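Local coordinates for erythrocyte membrane protein 1 (Plasmodium falciparum, PDB 6S8T) that binds the host receptor ICAM-1 through this DBLbeta domain, one module of a larger adhesin displayed on malaria-infected erythrocytes, at residues A[88-93]-A[112-117]; A[303-308]-A[349-354]; A[353-358]-A[453-458]. One frame throughout, in Å; residues are numbered along the deposited sequence.

Contact 1 (A[88-93]-A[112-117]); sequences ERFKIG and PPRRQH
Arg89 and Pro113 bring their CA atoms within 5.1 Å where the irregular loop 88-93 passes the short helix 113-116. Both belong to the helical Duffy-binding-like (DBL) domain, and the contact sets one of its long loops against this one-turn helix. Arg89 carries the contact. Its CG stands anti to the backbone N (chi1 -173°), and the chain stays extended as far as NE, which brings the guanidinium to the carbonyl oxygens of Arg114, within the helix, and of His117, just past its end. Arg114 O is shared between two weak, bent bonds: Arg89 NE lies 3.2 Å from Arg114 O, and Arg89 NH1 lies 3.1 Å from the same oxygen with an N-H...O angle of 129°. His117 O sits over one guanidinium face, 3.4 Å from Arg89 CZ, and His117 CB lies alongside the arginine chain, 3.9 Å from Arg89 CD. NH1 also forms a salt bridge to Asp152 of helix 137-163, which the weak bonds to Arg114 O supplement. Phe90 CZ is 3.8 Å from Arg114 CG; beyond this hydrocarbon the Arg114 chain bends and pairs with Glu300 and Asp188. Two waters bridge the segments. One donates to Glu88 OE1 and also bonds His117 NE2, lying in the imidazole plane. The other donates to His117 O at 2.9 Å and weakly accepts from Arg89 NH2.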
loop_
_atom_site.group_PDB
_atom_site.type_symbol
_atom_site.label_atom_id
_atom_site.label_comp_id
_atom_site.label_asym_id
_atom_site.label_seq_id
_atom_site.Cartn_x
_atom_site.Cartn_y
_atom_site.Cartn_z
ATOM N N GLU A 88 -2.228 -14.386 -8.871
ATOM C CA GLU A 88 -2.299 -13.082 -9.510
ATOM C C GLU A 88 -1.601 -11.987 -8.723
ATOM O O GLU A 88 -1.519 -10.857 -9.217
ATOM C CB GLU A 88 -3.762 -12.672 -9.730
ATOM C CG GLU A 88 -4.525 -13.565 -10.679
ATOM C CD GLU A 88 -5.975 -13.156 -10.805
ATOM O OE1 GLU A 88 -6.462 -12.421 -9.920
ATOM O OE2 GLU A 88 -6.626 -13.562 -11.792
ATOM N N ARG A 89 -1.068 -12.293 -7.535
ATOM C CA ARG A 89 -0.693 -11.245 -6.586
ATOM C C ARG A 89 0.391 -10.328 -7.141
ATOM O O ARG A 89 0.331 -9.107 -6.958
ATOM C CB ARG A 89 -0.239 -11.864 -5.264
ATOM C CG ARG A 89 -0.004 -10.836 -4.165
ATOM C CD ARG A 89 0.342 -11.480 -2.830
ATOM N NE ARG A 89 0.390 -10.486 -1.761
ATOM C CZ ARG A 89 0.760 -10.734 -0.507
ATOM N NH1 ARG A 89 0.770 -9.751 0.385
ATOM N NH2 ARG A 89 1.126 -11.955 -0.143
ATOM N N PHE A 90 1.394 -10.889 -7.813
ATOM C CA PHE A 90 2.483 -10.077 -8.342
ATOM C C PHE A 90 2.697 -10.341 -9.826
ATOM O O PHE A 90 3.820 -10.238 -10.327
ATOM C CB PHE A 90 3.772 -10.310 -7.553
ATOM C CG PHE A 90 3.712 -9.805 -6.134
ATOM C CD1 PHE A 90 3.743 -8.443 -5.869
ATOM C CD2 PHE A 90 3.625 -10.689 -5.069
ATOM C CE1 PHE A 90 3.685 -7.971 -4.568
ATOM C CE2 PHE A 90 3.570 -10.227 -3.768
ATOM C CZ PHE A 90 3.599 -8.865 -3.516
ATOM N N LYS A 91 1.627 -10.668 -10.545
ATOM C CA LYS A 91 1.693 -10.860 -11.986
ATOM C C LYS A 91 1.490 -9.524 -12.693
ATOM O O LYS A 91 0.573 -8.767 -12.357
ATOM C CB LYS A 91 0.642 -11.871 -12.446
ATOM C CG LYS A 91 0.737 -12.221 -13.918
ATOM C CD LYS A 91 -0.285 -13.279 -14.309
ATOM C CE LYS A 91 -0.215 -13.583 -15.797
ATOM N NZ LYS A 91 -1.227 -14.589 -16.206
ATOM N N ILE A 92 2.356 -9.240 -13.666
ATOM C CA ILE A 92 2.258 -8.008 -14.440
ATOM C C ILE A 92 0.981 -8.032 -15.271
ATOM O O ILE A 92 0.694 -9.011 -15.971
ATOM C CB ILE A 92 3.501 -7.838 -15.330
ATOM C CG1 ILE A 92 4.736 -7.526 -14.481
ATOM C CG2 ILE A 92 3.281 -6.753 -16.372
ATOM C CD1 ILE A 92 6.012 -7.397 -15.288
ATOM N N GLY A 93 0.202 -6.954 -15.192
ATOM C CA GLY A 93 -1.016 -6.821 -15.961
ATOM C C GLY A 93 -2.295 -7.117 -15.204
ATOM O O GLY A 93 -3.380 -6.925 -15.769
ATOM N N PRO A 112 -4.869 -2.640 -4.316
ATOM C CA PRO A 112 -3.678 -3.289 -4.890
ATOM C C PRO A 112 -3.782 -4.799 -4.780
ATOM O O PRO A 112 -4.237 -5.321 -3.752
ATOM C CB PRO A 112 -2.524 -2.750 -4.031
ATOM C CG PRO A 112 -3.083 -1.517 -3.338
ATOM C CD PRO A 112 -4.544 -1.787 -3.159
ATOM N N PRO A 113 -3.380 -5.535 -5.820
ATOM C CA PRO A 113 -3.376 -7.006 -5.716
ATOM C C PRO A 113 -2.556 -7.528 -4.549
ATOM O O PRO A 113 -2.928 -8.546 -3.952
ATOM C CB PRO A 113 -2.787 -7.451 -7.062
ATOM C CG PRO A 113 -3.133 -6.348 -8.002
ATOM C CD PRO A 113 -3.070 -5.076 -7.184
ATOM N N ARG A 114 -1.449 -6.862 -4.208
ATOM C CA ARG A 114 -0.686 -7.255 -3.027
ATOM C C ARG A 114 -1.545 -7.177 -1.770
ATOM O O ARG A 114 -1.516 -8.083 -0.930
ATOM C CB ARG A 114 0.553 -6.372 -2.885
ATOM C CG ARG A 114 1.310 -6.564 -1.580
ATOM C CD ARG A 114 2.207 -5.374 -1.291
ATOM N NE ARG A 114 1.458 -4.122 -1.359
ATOM C CZ ARG A 114 0.698 -3.653 -0.376
ATOM N NH1 ARG A 114 0.044 -2.507 -0.529
ATOM N NH2 ARG A 114 0.591 -4.329 0.761
ATOM N N ARG A 115 -2.328 -6.100 -1.635
ATOM C CA ARG A 115 -3.183 -5.926 -0.463
ATOM C C ARG A 115 -4.325 -6.932 -0.447
ATOM O O ARG A 115 -4.647 -7.498 0.604
ATOM C CB ARG A 115 -3.732 -4.497 -0.428
ATOM C CG ARG A 115 -4.872 -4.270 0.567
ATOM C CD ARG A 115 -4.376 -4.295 2.006
ATOM N NE ARG A 115 -5.466 -4.178 2.978
ATOM C CZ ARG A 115 -6.101 -5.217 3.514
ATOM N NH1 ARG A 115 -5.762 -6.452 3.169
ATOM N NH2 ARG A 115 -7.076 -5.023 4.392
ATOM N N GLN A 116 -4.952 -7.164 -1.603
ATOM C CA GLN A 116 -6.111 -8.051 -1.657
ATOM C C GLN A 116 -5.760 -9.466 -1.205
ATOM O O GLN A 116 -6.571 -10.132 -0.552
ATOM C CB GLN A 116 -6.688 -8.069 -3.071
ATOM C CG GLN A 116 -7.844 -9.032 -3.254
ATOM C CD GLN A 116 -8.489 -8.902 -4.614
ATOM O OE1 GLN A 116 -8.577 -7.807 -5.168
ATOM N NE2 GLN A 116 -8.939 -10.024 -5.167
ATOM N N HIS A 117 -4.561 -9.943 -1.538
ATOM C CA HIS A 117 -4.137 -11.295 -1.187
ATOM C C HIS A 117 -3.157 -11.311 -0.018
ATOM O O HIS A 117 -2.303 -12.199 0.071
ATOM C CB HIS A 117 -3.535 -11.992 -2.407
ATOM C CG HIS A 117 -4.433 -11.980 -3.605
ATOM N ND1 HIS A 117 -5.654 -12.617 -3.627
ATOM C CD2 HIS A 117 -4.292 -11.397 -4.818
ATOM C CE1 HIS A 117 -6.224 -12.434 -4.805
ATOM N NE2 HIS A 117 -5.416 -11.700 -5.548
HETATM O O HOH W 1 -5.820 -10.252 -7.991
HETATM O O HOH W 2 -0.465 -14.183 -1.023
#

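Contact 2 (A[303-308]-A[349-354]); sequences EWFCKM and KKIKKW
Trp304 O takes the helical bond from Met308 N at 3.2 Å, and the far corner of the Trp354 indole, CH2, comes to 4.1 Å from the same oxygen. Everything else that crosses is apolar. Trp354 is the central plate. The methyl of Met308 sits over its five-membered ring, with Met308 CE 3.4 Å from that ring's centroid and only 8° off the ring normal, which meets the geometry of a CH-pi contact. Met308 SD follows at 4.5 Å from the same centroid, making this a Met-aromatic pair as well. Bends at chi2 (-86°) and chi3 fold the methionine chain so that its methyl turns down onto the indole. These residues join helix 293-319 to helix 335-372, whose local axes run antiparallel at 170° and approach to 11.3 Å; this is consistent with the antiparallel helix pair of subdomain 3 in DBL domains, and residues 337-364 are predicted to form a coiled coil. On the benzo part of Trp354, Phe305 CB packs 3.8 Å from Trp354 CE3, the two side chains running antiparallel to one another. Ile351 fills in beside them: its CD1 touches both Met308 CE, at 4.0 Å, and Phe305 CE1. Trp301, one turn before Phe305, meets both the Trp354 and Phe305 rings. At the margin the aliphatic Lys350 chain passes the sulfur obliquely, Met308 SD to Lys350 CD being 4.1 Å.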
loop_
_atom_site.group_PDB
_atom_site.type_symbol
_atom_site.label_atom_id
_atom_site.label_comp_id
_atom_site.label_asym_id
_atom_site.label_seq_id
_atom_site.Cartn_x
_atom_site.Cartn_y
_atom_site.Cartn_z
ATOM N N GLU A 303 3.466 2.394 -10.262
ATOM C CA GLU A 303 4.560 1.463 -10.528
ATOM C C GLU A 303 4.078 0.269 -11.346
ATOM O O GLU A 303 4.726 -0.129 -12.321
ATOM C CB GLU A 303 5.202 0.991 -9.219
ATOM C CG GLU A 303 6.252 -0.106 -9.428
ATOM C CD GLU A 303 6.921 -0.575 -8.142
ATOM O OE1 GLU A 303 6.456 -0.208 -7.042
ATOM O OE2 GLU A 303 7.918 -1.321 -8.235
ATOM N N TRP A 304 2.934 -0.312 -10.970
ATOM C CA TRP A 304 2.429 -1.478 -11.684
ATOM C C TRP A 304 1.798 -1.126 -13.026
ATOM O O TRP A 304 1.735 -1.992 -13.906
ATOM C CB TRP A 304 1.439 -2.250 -10.805
ATOM C CG TRP A 304 2.154 -3.031 -9.746
ATOM C CD1 TRP A 304 2.400 -2.639 -8.460
ATOM C CD2 TRP A 304 2.769 -4.319 -9.896
ATOM N NE1 TRP A 304 3.112 -3.611 -7.796
ATOM C CE2 TRP A 304 3.349 -4.653 -8.655
ATOM C CE3 TRP A 304 2.872 -5.228 -10.955
ATOM C CZ2 TRP A 304 4.021 -5.855 -8.443
ATOM C CZ3 TRP A 304 3.542 -6.422 -10.746
ATOM C CH2 TRP A 304 4.108 -6.725 -9.500
ATOM N N PHE A 305 1.343 0.117 -13.210
ATOM C CA PHE A 305 0.950 0.557 -14.545
ATOM C C PHE A 305 2.153 0.621 -15.473
ATOM O O PHE A 305 2.054 0.265 -16.654
ATOM C CB PHE A 305 0.271 1.927 -14.495
ATOM C CG PHE A 305 0.225 2.616 -15.834
ATOM C CD1 PHE A 305 -0.726 2.257 -16.776
ATOM C CD2 PHE A 305 1.148 3.601 -16.161
ATOM C CE1 PHE A 305 -0.768 2.875 -18.016
ATOM C CE2 PHE A 305 1.112 4.222 -17.401
ATOM C CZ PHE A 305 0.152 3.858 -18.329
ATOM N N CYS A 306 3.295 1.094 -14.961
ATOM C CA CYS A 306 4.485 1.193 -15.798
ATOM C C CYS A 306 5.044 -0.180 -16.153
ATOM O O CYS A 306 5.604 -0.352 -17.240
ATOM C CB CYS A 306 5.548 2.052 -15.107
ATOM S SG CYS A 306 5.226 3.847 -15.203
ATOM N N LYS A 307 4.904 -1.165 -15.260
ATOM C CA LYS A 307 5.328 -2.523 -15.597
ATOM C C LYS A 307 4.466 -3.108 -16.708
ATOM O O LYS A 307 4.984 -3.752 -17.627
ATOM C CB LYS A 307 5.278 -3.421 -14.360
ATOM C CG LYS A 307 6.337 -3.122 -13.318
ATOM C CD LYS A 307 6.226 -4.079 -12.135
ATOM C CE LYS A 307 7.443 -3.985 -11.231
ATOM N NZ LYS A 307 8.687 -4.416 -11.941
ATOM N N MET A 308 3.148 -2.900 -16.638
ATOM C CA MET A 308 2.263 -3.350 -17.707
ATOM C C MET A 308 2.550 -2.605 -19.004
ATOM O O MET A 308 2.625 -3.218 -20.076
ATOM C CB MET A 308 0.802 -3.162 -17.284
ATOM C CG MET A 308 -0.240 -3.539 -18.339
ATOM S SD MET A 308 -0.630 -2.220 -19.515
ATOM C CE MET A 308 -1.009 -0.873 -18.397
ATOM N N LYS A 349 -6.250 -0.854 -26.146
ATOM C CA LYS A 349 -7.293 -1.320 -25.235
ATOM C C LYS A 349 -6.789 -1.391 -23.798
ATOM O O LYS A 349 -7.493 -0.981 -22.869
ATOM C CB LYS A 349 -7.816 -2.684 -25.687
ATOM C CG LYS A 349 -8.594 -2.648 -26.992
ATOM C CD LYS A 349 -9.042 -4.040 -27.408
ATOM C CE LYS A 349 -9.828 -4.000 -28.707
ATOM N NZ LYS A 349 -10.237 -5.363 -29.151
ATOM N N LYS A 350 -5.574 -1.906 -23.594
ATOM C CA LYS A 350 -5.039 -2.020 -22.241
ATOM C C LYS A 350 -4.749 -0.652 -21.638
ATOM O O LYS A 350 -5.064 -0.404 -20.468
ATOM C CB LYS A 350 -3.771 -2.873 -22.239
ATOM C CG LYS A 350 -4.010 -4.359 -22.063
ATOM C CD LYS A 350 -2.750 -5.046 -21.562
ATOM C CE LYS A 350 -2.981 -6.525 -21.320
ATOM N NZ LYS A 350 -3.245 -7.255 -22.590
ATOM N N ILE A 351 -4.137 0.246 -22.413
ATOM C CA ILE A 351 -3.803 1.561 -21.879
ATOM C C ILE A 351 -5.065 2.351 -21.561
ATOM O O ILE A 351 -5.098 3.112 -20.585
ATOM C CB ILE A 351 -2.887 2.317 -22.859
ATOM C CG1 ILE A 351 -1.603 1.525 -23.094
ATOM C CG2 ILE A 351 -2.544 3.693 -22.322
ATOM C CD1 ILE A 351 -0.835 1.228 -21.832
ATOM N N LYS A 352 -6.128 2.166 -22.349
ATOM C CA LYS A 352 -7.347 2.939 -22.132
ATOM C C LYS A 352 -8.036 2.552 -20.830
ATOM O O LYS A 352 -8.491 3.425 -20.082
ATOM C CB LYS A 352 -8.302 2.764 -23.311
ATOM C CG LYS A 352 -9.497 3.699 -23.260
ATOM C CD LYS A 352 -9.052 5.153 -23.350
ATOM C CE LYS A 352 -10.141 6.103 -22.876
ATOM N NZ LYS A 352 -10.385 5.970 -21.413
ATOM N N LYS A 353 -8.129 1.251 -20.537
ATOM C CA LYS A 353 -8.830 0.839 -19.325
ATOM C C LYS A 353 -8.061 1.230 -18.070
ATOM O O LYS A 353 -8.675 1.558 -17.047
ATOM C CB LYS A 353 -9.106 -0.665 -19.358
ATOM C CG LYS A 353 -7.886 -1.530 -19.571
ATOM C CD LYS A 353 -8.258 -2.854 -20.226
ATOM C CE LYS A 353 -9.368 -3.562 -19.470
ATOM N NZ LYS A 353 -9.692 -4.879 -20.085
ATOM N N TRP A 354 -6.726 1.218 -18.125
ATOM C CA TRP A 354 -5.946 1.741 -17.008
ATOM C C TRP A 354 -6.122 3.250 -16.880
ATOM O O TRP A 354 -6.182 3.781 -15.765
ATOM C CB TRP A 354 -4.470 1.381 -17.177
ATOM C CG TRP A 354 -4.144 -0.045 -16.816
ATOM C CD1 TRP A 354 -4.379 -1.156 -17.570
ATOM C CD2 TRP A 354 -3.517 -0.504 -15.611
ATOM N NE1 TRP A 354 -3.941 -2.280 -16.910
ATOM C CE2 TRP A 354 -3.407 -1.907 -15.705
ATOM C CE3 TRP A 354 -3.038 0.134 -14.463
ATOM C CZ2 TRP A 354 -2.840 -2.683 -14.695
ATOM C CZ3 TRP A 354 -2.476 -0.637 -13.460
ATOM C CH2 TRP A 354 -2.382 -2.033 -13.582
#

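Contact 3 (A[353-358]-A[453-458]); sequences KWEKQW and YTFKDP
Phe455 and Glu355 have the nearest CA atoms of the contact, 6.3 Å apart, and the phenyl ring of Phe455 reaches from a type I turn, Tyr453 to Lys456, onto the side of helix 335-372. The tight part lies around this ring. With CG beside its own backbone N (chi1 -48°), Phe455 is directed at two residues about one helical turn apart, Glu355 and Trp358. Its far end lies over one indole face, Phe455 CE2 being 3.3 Å from Trp358 CD1. The planes nevertheless differ by 31°, so the pair is an oblique aromatic contact and not a regular stack. Nearer the backbone, the hydrocarbon chain of Glu355 passes the phenyl group at a slant, with Glu355 CB 3.6 Å from Phe455 CD1. The extended glutamate then brings its carboxylate past the benzylic carbon, Glu355 CD lying 3.5 Å from Phe455 CB, its plane nearly parallel to that of the ring (10°). Trp358 continues into apolar surroundings, edge-to-face with Phe436 and against Ala417, Ala418 and Ile421 of helix 417-424.

The polar side is looser, and it opens toward solvent at Asp457, which is partly exposed. Glu355 OE2 stops 3.8 Å from Tyr453 OH, too long for a hydrogen bond, and Glu355 OE1 lies 4.1 Å from Asp457 OD1, a like-charged neighbour that is poorly ordered. Lys352 is near enough to OE1 only for a long, weak ion pair. The loop is therefore held on the predicted coiled-coil helix chiefly by aromatic and methylene packing, while the neighbouring carboxylates would, if both charged, probably repel mildly, and this may raise the pKa of one.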
loop_
_atom_site.group_PDB
_atom_site.type_symbol
_atom_site.label_atom_id
_atom_site.label_comp_id
_atom_site.label_asym_id
_atom_site.label_seq_id
_atom_site.Cartn_x
_atom_site.Cartn_y
_atom_site.Cartn_z
ATOM N N LYS A 353 -8.129 1.251 -20.537
ATOM C CA LYS A 353 -8.830 0.839 -19.325
ATOM C C LYS A 353 -8.061 1.230 -18.070
ATOM O O LYS A 353 -8.675 1.558 -17.047
ATOM C CB LYS A 353 -9.106 -0.665 -19.358
ATOM C CG LYS A 353 -7.886 -1.530 -19.571
ATOM C CD LYS A 353 -8.258 -2.854 -20.226
ATOM C CE LYS A 353 -9.368 -3.562 -19.470
ATOM N NZ LYS A 353 -9.692 -4.879 -20.085
ATOM N N TRP A 354 -6.726 1.218 -18.125
ATOM C CA TRP A 354 -5.946 1.741 -17.008
ATOM C C TRP A 354 -6.122 3.250 -16.880
ATOM O O TRP A 354 -6.182 3.781 -15.765
ATOM C CB TRP A 354 -4.470 1.381 -17.177
ATOM C CG TRP A 354 -4.144 -0.045 -16.816
ATOM C CD1 TRP A 354 -4.379 -1.156 -17.570
ATOM C CD2 TRP A 354 -3.517 -0.504 -15.611
ATOM N NE1 TRP A 354 -3.941 -2.280 -16.910
ATOM C CE2 TRP A 354 -3.407 -1.907 -15.705
ATOM C CE3 TRP A 354 -3.038 0.134 -14.463
ATOM C CZ2 TRP A 354 -2.840 -2.683 -14.695
ATOM C CZ3 TRP A 354 -2.476 -0.637 -13.460
ATOM C CH2 TRP A 354 -2.382 -2.033 -13.582
ATOM N N GLU A 355 -6.222 3.954 -18.010
ATOM C CA GLU A 355 -6.396 5.403 -17.969
ATOM C C GLU A 355 -7.690 5.799 -17.270
ATOM O O GLU A 355 -7.740 6.840 -16.605
ATOM C CB GLU A 355 -6.366 5.980 -19.385
ATOM C CG GLU A 355 -6.428 7.498 -19.430
ATOM C CD GLU A 355 -6.541 8.041 -20.842
ATOM O OE1 GLU A 355 -6.903 7.264 -21.753
ATOM O OE2 GLU A 355 -6.265 9.245 -21.041
ATOM N N LYS A 356 -8.745 4.989 -17.400
ATOM C CA LYS A 356 -10.000 5.321 -16.734
ATOM C C LYS A 356 -9.840 5.307 -15.218
ATOM O O LYS A 356 -10.441 6.126 -14.516
ATOM C CB LYS A 356 -11.106 4.361 -17.170
ATOM C CG LYS A 356 -11.592 4.582 -18.593
ATOM C CD LYS A 356 -12.856 3.784 -18.873
ATOM C CE LYS A 356 -13.430 4.122 -20.239
ATOM N NZ LYS A 356 -14.703 3.392 -20.498
ATOM N N GLN A 357 -9.025 4.387 -14.697
ATOM C CA GLN A 357 -8.775 4.356 -13.260
ATOM C C GLN A 357 -8.002 5.592 -12.810
ATOM O O GLN A 357 -8.309 6.175 -11.762
ATOM C CB GLN A 357 -8.026 3.073 -12.884
ATOM C CG GLN A 357 -8.754 1.785 -13.290
ATOM C CD GLN A 357 -8.121 0.520 -12.715
ATOM O OE1 GLN A 357 -6.923 0.478 -12.430
ATOM N NE2 GLN A 357 -8.933 -0.517 -12.540
ATOM N N TRP A 358 -7.011 6.020 -13.599
ATOM C CA TRP A 358 -6.198 7.174 -13.220
ATOM C C TRP A 358 -7.018 8.459 -13.176
ATOM O O TRP A 358 -6.764 9.322 -12.327
ATOM C CB TRP A 358 -5.018 7.318 -14.182
ATOM C CG TRP A 358 -4.224 8.589 -14.012
ATOM C CD1 TRP A 358 -4.239 9.680 -14.835
ATOM C CD2 TRP A 358 -3.300 8.896 -12.958
ATOM N NE1 TRP A 358 -3.384 10.644 -14.360
ATOM C CE2 TRP A 358 -2.796 10.190 -13.208
ATOM C CE3 TRP A 358 -2.853 8.207 -11.827
ATOM C CZ2 TRP A 358 -1.866 10.805 -12.371
ATOM C CZ3 TRP A 358 -1.926 8.820 -10.997
ATOM C CH2 TRP A 358 -1.444 10.103 -11.274
ATOM N N TYR A 453 3.298 11.545 -23.125
ATOM C CA TYR A 453 2.192 11.291 -22.210
ATOM C C TYR A 453 1.981 9.789 -22.034
ATOM O O TYR A 453 1.991 9.028 -23.006
ATOM C CB TYR A 453 0.922 11.959 -22.739
ATOM C CG TYR A 453 -0.298 11.828 -21.854
ATOM C CD1 TYR A 453 -0.221 12.054 -20.485
ATOM C CD2 TYR A 453 -1.536 11.507 -22.397
ATOM C CE1 TYR A 453 -1.343 11.945 -19.679
ATOM C CE2 TYR A 453 -2.659 11.396 -21.603
ATOM C CZ TYR A 453 -2.559 11.616 -20.247
ATOM O OH TYR A 453 -3.683 11.506 -19.461
ATOM N N THR A 454 1.795 9.363 -20.779
ATOM C CA THR A 454 1.718 7.932 -20.484
ATOM C C THR A 454 0.494 7.282 -21.117
ATOM O O THR A 454 0.551 6.111 -21.510
ATOM C CB THR A 454 1.705 7.689 -18.971
ATOM O OG1 THR A 454 0.640 8.434 -18.367
ATOM C CG2 THR A 454 3.026 8.099 -18.344
ATOM N N PHE A 455 -0.615 8.015 -21.226
ATOM C CA PHE A 455 -1.856 7.480 -21.770
ATOM C C PHE A 455 -2.118 7.960 -23.194
ATOM O O PHE A 455 -3.276 8.120 -23.594
ATOM C CB PHE A 455 -3.027 7.839 -20.855
ATOM C CG PHE A 455 -2.769 7.547 -19.402
ATOM C CD1 PHE A 455 -2.774 6.245 -18.930
ATOM C CD2 PHE A 455 -2.518 8.575 -18.509
ATOM C CE1 PHE A 455 -2.532 5.974 -17.593
ATOM C CE2 PHE A 455 -2.278 8.311 -17.171
ATOM C CZ PHE A 455 -2.285 7.009 -16.714
ATOM N N LYS A 456 -1.061 8.188 -23.970
ATOM C CA LYS A 456 -1.192 8.639 -25.352
ATOM C C LYS A 456 -1.645 7.464 -26.209
ATOM O O LYS A 456 -0.889 6.509 -26.417
ATOM C CB LYS A 456 0.135 9.209 -25.845
ATOM C CG LYS A 456 0.034 10.041 -27.108
ATOM C CD LYS A 456 -0.899 11.223 -26.915
ATOM C CE LYS A 456 -0.447 12.411 -27.746
ATOM N NZ LYS A 456 -0.220 12.031 -29.163
ATOM N N ASP A 457 -2.883 7.529 -26.707
ATOM C CA ASP A 457 -3.430 6.415 -27.479
ATOM C C ASP A 457 -2.671 6.171 -28.778
ATOM O O ASP A 457 -2.383 5.000 -29.084
ATOM C CB ASP A 457 -4.926 6.641 -27.729
ATOM C CG ASP A 457 -5.693 6.940 -26.456
ATOM O OD1 ASP A 457 -5.345 6.368 -25.401
ATOM O OD2 ASP A 457 -6.642 7.748 -26.510
ATOM N N PRO A 458 -2.332 7.177 -29.582
ATOM C CA PRO A 458 -1.414 6.940 -30.698
ATOM C C PRO A 458 0.024 7.164 -30.268
ATOM O O PRO A 458 0.438 8.308 -30.019
ATOM C CB PRO A 458 -1.859 7.971 -31.744
ATOM C CG PRO A 458 -2.381 9.104 -30.938
ATOM C CD PRO A 458 -2.926 8.529 -29.652
#

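Overall arrangement
The three contacts follow one another through the domain, from loop 88-93 to the helix pair and on to the C-terminal loop. Contacts 1 and 2 have centres about 14 Å apart and meet directly: Phe90 O is 3.6 Å from Trp304 CH2, and Ile92 CG2 packs on Met308 CA. Contacts 2 and 3 are about 7 Å apart by their centres, because both use helix 335-372 and share Lys353 and Trp354; Phe305 CZ reaches Phe455 CE1 at 3.5 Å. Contacts 1 and 3, about 20 Å apart by centres and about 4 Å at the nearest atoms, do not touch. Helix 293-319 thus mediates between them. Without ICAM-1 in the assembly, their relation to its binding site stays undecided.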